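Local atomic coordinates of divalent-cation tolerance protein CutA (Pyrococcus horikoshii, PDB entry 1UKU), a protein that takes part in resistance toward heavy metals and, as a homotrimer, binds a copper ion at the interface between two trimers. Residues N31-R36 against G52-T57; K56-L61 against W95-T100. One frame throughout, in Å; residues are numbered along the deposited sequence.

Interaction 1 (N31-R36 against G52-T57); sequences NLREHR and GAILKT
Arg33 and Gly52 form an antiparallel hydrogen-bonded pair, and the arginine side chain curls back over the glycine. With chi1 at 84° its CG sits between the backbone N and the carbonyl carbon, and a bend at chi2 brings NH1 to 3.5 Å from Gly52 CA. There NH1 donates to His35 ND1 (2.8 Å, 165°), ND1 in the guanidinium plane and NH1 in the imidazole plane, yet the two planes stand some 86° apart. His35 NE2 bonds Glu50, and Arg33 NH2 has a weak bond to Tyr5 OH of its own chain. This is the hairpin of strands 29-41 and 44-57 in the ferredoxin-like sheet of CutA, with Asn31 pairing next along, its N 2.8 Å from Ile54 O. Between them, Leu32 and Ala53 form a non-hydrogen-bonded pair whose side chains leave by the other face, Leu32 CD1 4.1 Å from Ala53 CB, where Leu32 packs on Ala14 and Val18 of helix 11-23. The Asn31 amide and the Lys56 chain cross at about a right angle. Bends at chi3 and chi4 leave Lys56 NZ 3.2 Å from Asn31 ND2, two donors that cannot bond, while Asn31 OD1 accepts a hydrogen bond from Tyr5 OH of a second subunit.

Interaction 2 (K56-L61 against W95-T100); sequences KTREDL and WLIEET
Where strand 44-57 runs out into the 3-10 turn 59-61, its backbone passes the last turn of helix 90-99, with the CA atoms of Thr57 and Leu96 6.8 Å apart. Leu96 reaches across with both methyls: CD1 lies against the Lys56 backbone and CB, while CD2 meets the aliphatic part of Arg58, 3.7 Å from CG. The Arg58 and Thr100 side chains run alongside in opposite senses, CG and CD of the arginine passing the threonine hydroxyl. A bend at chi3 (-50°) turns the guanidinium so that NH1 comes 2.9 Å from Thr100 OG1, a weak bond at 127°. That hydroxyl donates to Leu96 O, one turn back in the helix, fixing its rotation. NH1 also bonds to Lys101 O. The guanidinium grips Asp60 side-on: NE to OD1 at 2.8 Å and NH2 to OD2 at 2.9 Å, both oxygens using their syn lone pairs. Leu61 CD1 lies over the centre of one guanidinium face, 3.8 Å above the plane, and also touches Thr100 CB at 3.8 Å. The Arg58 charge is paired with a carboxylate two residues on while its apolar stem packs on the helix. Thr57 OG1, bonded to Leu26 O, lies near Thr100 CG2. The contact joins the C-terminal helix to the end of strand 44-57, with Ile2 of strand 2-8 pairing with Thr57 and helix 62-72 following after the turn.

Strand 44-57 carries both contacts: interaction 1 pairs it with strand 29-41, and interaction 2 begins on its last residues, Lys56 and Thr57, with centres about 17 Å apart. Lys56 serves both, its chain end in interaction 1 and its start in interaction 2. Interaction 1 lies nearer the metal: the His35 side chain is about 9 Å from the bound copper ion and about 8 Å from that of Asp48, which with Lys49 contributes to the copper site from strand 44-57, at the interface between two trimers. Interaction 2 lies away from that site, toward the C-terminus. A second subunit touches both contacts, and at interaction 1 the sheet continues into it.

Interaction 1 (N31-R36 against G52-T57)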
# COMPACT_ATOMS: atom_id res chain seq x y z
N ASN A 31 -2.45 -10.33 -1.11
CA ASN A 31 -2.78 -9.65 -2.35
C ASN A 31 -1.44 -9.43 -3.09
O ASN A 31 -0.53 -8.80 -2.56
CB ASN A 31 -3.42 -8.29 -2.09
CG ASN A 31 -4.79 -8.33 -1.45
OD1 ASN A 31 -5.28 -7.26 -1.09
ND2 ASN A 31 -5.44 -9.50 -1.36
N LEU A 32 -1.33 -9.96 -4.30
CA LEU A 32 -0.09 -9.92 -5.09
C LEU A 32 -0.29 -9.09 -6.32
O LEU A 32 -1.27 -9.27 -7.03
CB LEU A 32 0.34 -11.32 -5.52
CG LEU A 32 1.00 -12.20 -4.44
CD1 LEU A 32 0.27 -12.28 -3.11
CD2 LEU A 32 1.27 -13.59 -5.01
N ARG A 33 0.65 -8.22 -6.62
CA ARG A 33 0.60 -7.43 -7.86
C ARG A 33 2.01 -7.02 -8.27
O ARG A 33 2.87 -6.79 -7.44
CB ARG A 33 -0.33 -6.21 -7.77
CG ARG A 33 0.27 -4.97 -7.15
CD ARG A 33 0.50 -5.08 -5.72
NE ARG A 33 1.17 -3.89 -5.13
CZ ARG A 33 2.47 -3.61 -5.17
NH1 ARG A 33 3.31 -4.37 -5.83
NH2 ARG A 33 2.94 -2.56 -4.51
N GLU A 34 2.23 -6.96 -9.57
CA GLU A 34 3.51 -6.53 -10.13
C GLU A 34 3.87 -5.08 -9.80
O GLU A 34 3.01 -4.21 -9.68
CB GLU A 34 3.49 -6.75 -11.65
CG GLU A 34 3.50 -8.22 -12.04
CD GLU A 34 3.23 -8.45 -13.53
OE1 GLU A 34 2.89 -9.61 -13.91
OE2 GLU A 34 3.35 -7.49 -14.33
N HIS A 35 5.18 -4.84 -9.72
CA HIS A 35 5.68 -3.47 -9.73
C HIS A 35 7.08 -3.48 -10.30
O HIS A 35 7.68 -4.54 -10.51
CB HIS A 35 5.66 -2.82 -8.34
CG HIS A 35 6.57 -3.47 -7.35
ND1 HIS A 35 6.11 -4.08 -6.20
CD2 HIS A 35 7.92 -3.57 -7.32
CE1 HIS A 35 7.15 -4.59 -5.54
NE2 HIS A 35 8.26 -4.27 -6.19
N ARG A 36 7.59 -2.29 -10.58
CA ARG A 36 8.97 -2.09 -10.99
C ARG A 36 9.72 -1.44 -9.85
O ARG A 36 9.32 -0.38 -9.31
CB ARG A 36 9.03 -1.24 -12.26
CG ARG A 36 8.48 -2.01 -13.46
CD ARG A 36 8.24 -1.17 -14.65
NE ARG A 36 8.07 -1.99 -15.84
CZ ARG A 36 6.94 -2.52 -16.26
NH1 ARG A 36 5.79 -2.34 -15.60
NH2 ARG A 36 6.94 -3.25 -17.39
N GLY A 52 4.98 -7.61 -5.73
CA GLY A 52 4.79 -7.20 -4.35
C GLY A 52 3.66 -7.98 -3.71
O GLY A 52 2.71 -8.34 -4.40
N ALA A 53 3.76 -8.21 -2.41
CA ALA A 53 2.79 -9.01 -1.65
C ALA A 53 2.39 -8.28 -0.39
O ALA A 53 3.24 -7.91 0.43
CB ALA A 53 3.38 -10.35 -1.30
N ILE A 54 1.09 -8.07 -0.28
CA ILE A 54 0.46 -7.49 0.88
C ILE A 54 -0.19 -8.65 1.65
O ILE A 54 -1.14 -9.27 1.18
CB ILE A 54 -0.60 -6.45 0.46
CG1 ILE A 54 0.02 -5.29 -0.32
CG2 ILE A 54 -1.31 -5.90 1.71
CD1 ILE A 54 -0.96 -4.56 -1.24
N LEU A 55 0.33 -8.92 2.83
CA LEU A 55 -0.14 -10.00 3.69
C LEU A 55 -0.91 -9.47 4.88
O LEU A 55 -0.57 -8.43 5.41
CB LEU A 55 1.05 -10.83 4.21
CG LEU A 55 2.17 -11.15 3.20
CD1 LEU A 55 3.27 -11.90 3.85
CD2 LEU A 55 1.62 -11.93 2.00
N LYS A 56 -1.94 -10.20 5.30
CA LYS A 56 -2.80 -9.75 6.40
C LYS A 56 -2.78 -10.82 7.47
O LYS A 56 -3.02 -11.98 7.20
CB LYS A 56 -4.22 -9.47 5.90
CG LYS A 56 -4.25 -8.49 4.69
CD LYS A 56 -5.60 -8.40 3.94
CE LYS A 56 -5.47 -8.52 2.38
NZ LYS A 56 -5.45 -9.95 1.77
N THR A 57 -2.48 -10.43 8.72
CA THR A 57 -2.44 -11.42 9.81
C THR A 57 -2.67 -10.74 11.16
O THR A 57 -2.96 -9.55 11.22
CB THR A 57 -1.15 -12.26 9.77
OG1 THR A 57 -1.30 -13.42 10.61
CG2 THR A 57 0.04 -11.48 10.30

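Interaction 2 (K56-L61 against W95-T100)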
# COMPACT_ATOMS: atom_id res chain seq x y z
N LYS A 56 -1.94 -10.20 5.30
CA LYS A 56 -2.80 -9.75 6.40
C LYS A 56 -2.78 -10.82 7.47
O LYS A 56 -3.02 -11.98 7.20
CB LYS A 56 -4.22 -9.47 5.90
CG LYS A 56 -4.25 -8.49 4.69
CD LYS A 56 -5.60 -8.40 3.94
CE LYS A 56 -5.47 -8.52 2.38
NZ LYS A 56 -5.45 -9.95 1.77
N THR A 57 -2.48 -10.43 8.72
CA THR A 57 -2.44 -11.42 9.81
C THR A 57 -2.67 -10.74 11.16
O THR A 57 -2.96 -9.55 11.22
CB THR A 57 -1.15 -12.26 9.77
OG1 THR A 57 -1.30 -13.42 10.61
CG2 THR A 57 0.04 -11.48 10.30
N ARG A 58 -2.56 -11.52 12.23
CA ARG A 58 -2.67 -11.00 13.58
C ARG A 58 -1.37 -10.43 14.07
O ARG A 58 -0.31 -10.91 13.75
CB ARG A 58 -3.09 -12.09 14.57
CG ARG A 58 -4.36 -12.84 14.23
CD ARG A 58 -4.91 -13.60 15.42
NE ARG A 58 -3.91 -14.41 16.10
CZ ARG A 58 -3.81 -15.72 16.01
NH1 ARG A 58 -4.61 -16.42 15.17
NH2 ARG A 58 -2.86 -16.36 16.69
N GLU A 59 -1.46 -9.44 14.95
CA GLU A 59 -0.27 -8.87 15.58
C GLU A 59 0.61 -9.91 16.27
O GLU A 59 1.83 -9.87 16.17
CB GLU A 59 -0.66 -7.91 16.69
CG GLU A 59 -1.13 -6.58 16.24
CD GLU A 59 -2.59 -6.54 15.93
OE1 GLU A 59 -3.18 -7.66 15.81
OE2 GLU A 59 -3.13 -5.40 15.88
N ASP A 60 -0.02 -10.82 17.02
CA ASP A 60 0.73 -11.77 17.82
C ASP A 60 1.51 -12.78 16.97
O ASP A 60 2.39 -13.43 17.48
CB ASP A 60 -0.18 -12.52 18.82
CG ASP A 60 -1.19 -13.39 18.13
OD1 ASP A 60 -2.24 -12.86 17.74
OD2 ASP A 60 -0.95 -14.59 17.92
N LEU A 61 1.21 -12.87 15.67
CA LEU A 61 1.92 -13.77 14.78
C LEU A 61 3.13 -13.11 14.07
O LEU A 61 3.82 -13.77 13.31
CB LEU A 61 0.95 -14.38 13.75
CG LEU A 61 -0.12 -15.33 14.32
CD1 LEU A 61 -1.09 -15.72 13.26
CD2 LEU A 61 0.55 -16.56 14.84
N TRP A 95 -13.06 -13.02 10.91
CA TRP A 95 -12.68 -13.98 9.89
C TRP A 95 -11.17 -14.19 9.89
O TRP A 95 -10.70 -15.30 9.86
CB TRP A 95 -13.17 -13.50 8.51
CG TRP A 95 -12.68 -14.36 7.39
CD1 TRP A 95 -13.21 -15.55 6.98
CD2 TRP A 95 -11.55 -14.11 6.55
NE1 TRP A 95 -12.47 -16.07 5.93
CE2 TRP A 95 -11.46 -15.19 5.64
CE3 TRP A 95 -10.61 -13.09 6.47
CZ2 TRP A 95 -10.46 -15.26 4.69
CZ3 TRP A 95 -9.62 -13.17 5.50
CH2 TRP A 95 -9.55 -14.23 4.64
N LEU A 96 -10.41 -13.11 9.93
CA LEU A 96 -8.96 -13.24 9.91
C LEU A 96 -8.44 -14.02 11.11
O LEU A 96 -7.52 -14.83 10.99
CB LEU A 96 -8.35 -11.83 9.84
CG LEU A 96 -6.84 -11.69 9.99
CD1 LEU A 96 -6.37 -10.52 9.13
CD2 LEU A 96 -6.40 -11.51 11.43
N ILE A 97 -9.02 -13.77 12.29
CA ILE A 97 -8.63 -14.52 13.49
C ILE A 97 -9.00 -16.01 13.34
O ILE A 97 -8.22 -16.91 13.66
CB ILE A 97 -9.30 -13.90 14.73
CG1 ILE A 97 -8.70 -12.53 15.01
CG2 ILE A 97 -9.16 -14.82 15.96
CD1 ILE A 97 -9.50 -11.69 16.01
N GLU A 98 -10.18 -16.26 12.80
CA GLU A 98 -10.63 -17.64 12.60
C GLU A 98 -9.70 -18.40 11.68
O GLU A 98 -9.46 -19.59 11.87
CB GLU A 98 -12.06 -17.67 12.07
CG GLU A 98 -13.05 -17.31 13.15
CD GLU A 98 -14.44 -17.02 12.63
OE1 GLU A 98 -15.31 -16.77 13.49
OE2 GLU A 98 -14.67 -17.06 11.40
N GLU A 99 -9.17 -17.70 10.67
CA GLU A 99 -8.37 -18.36 9.63
C GLU A 99 -6.89 -18.47 9.95
O GLU A 99 -6.14 -19.08 9.20
CB GLU A 99 -8.55 -17.61 8.30
CG GLU A 99 -9.98 -17.64 7.74
CD GLU A 99 -10.52 -19.02 7.32
OE1 GLU A 99 -11.71 -19.03 6.93
OE2 GLU A 99 -9.85 -20.09 7.38
N THR A 100 -6.44 -17.92 11.06
CA THR A 100 -5.03 -17.98 11.41
C THR A 100 -4.81 -18.93 12.60
O THR A 100 -5.74 -19.18 13.38
CB THR A 100 -4.45 -16.59 11.67
OG1 THR A 100 -5.34 -15.79 12.47
CG2 THR A 100 -4.32 -15.84 10.33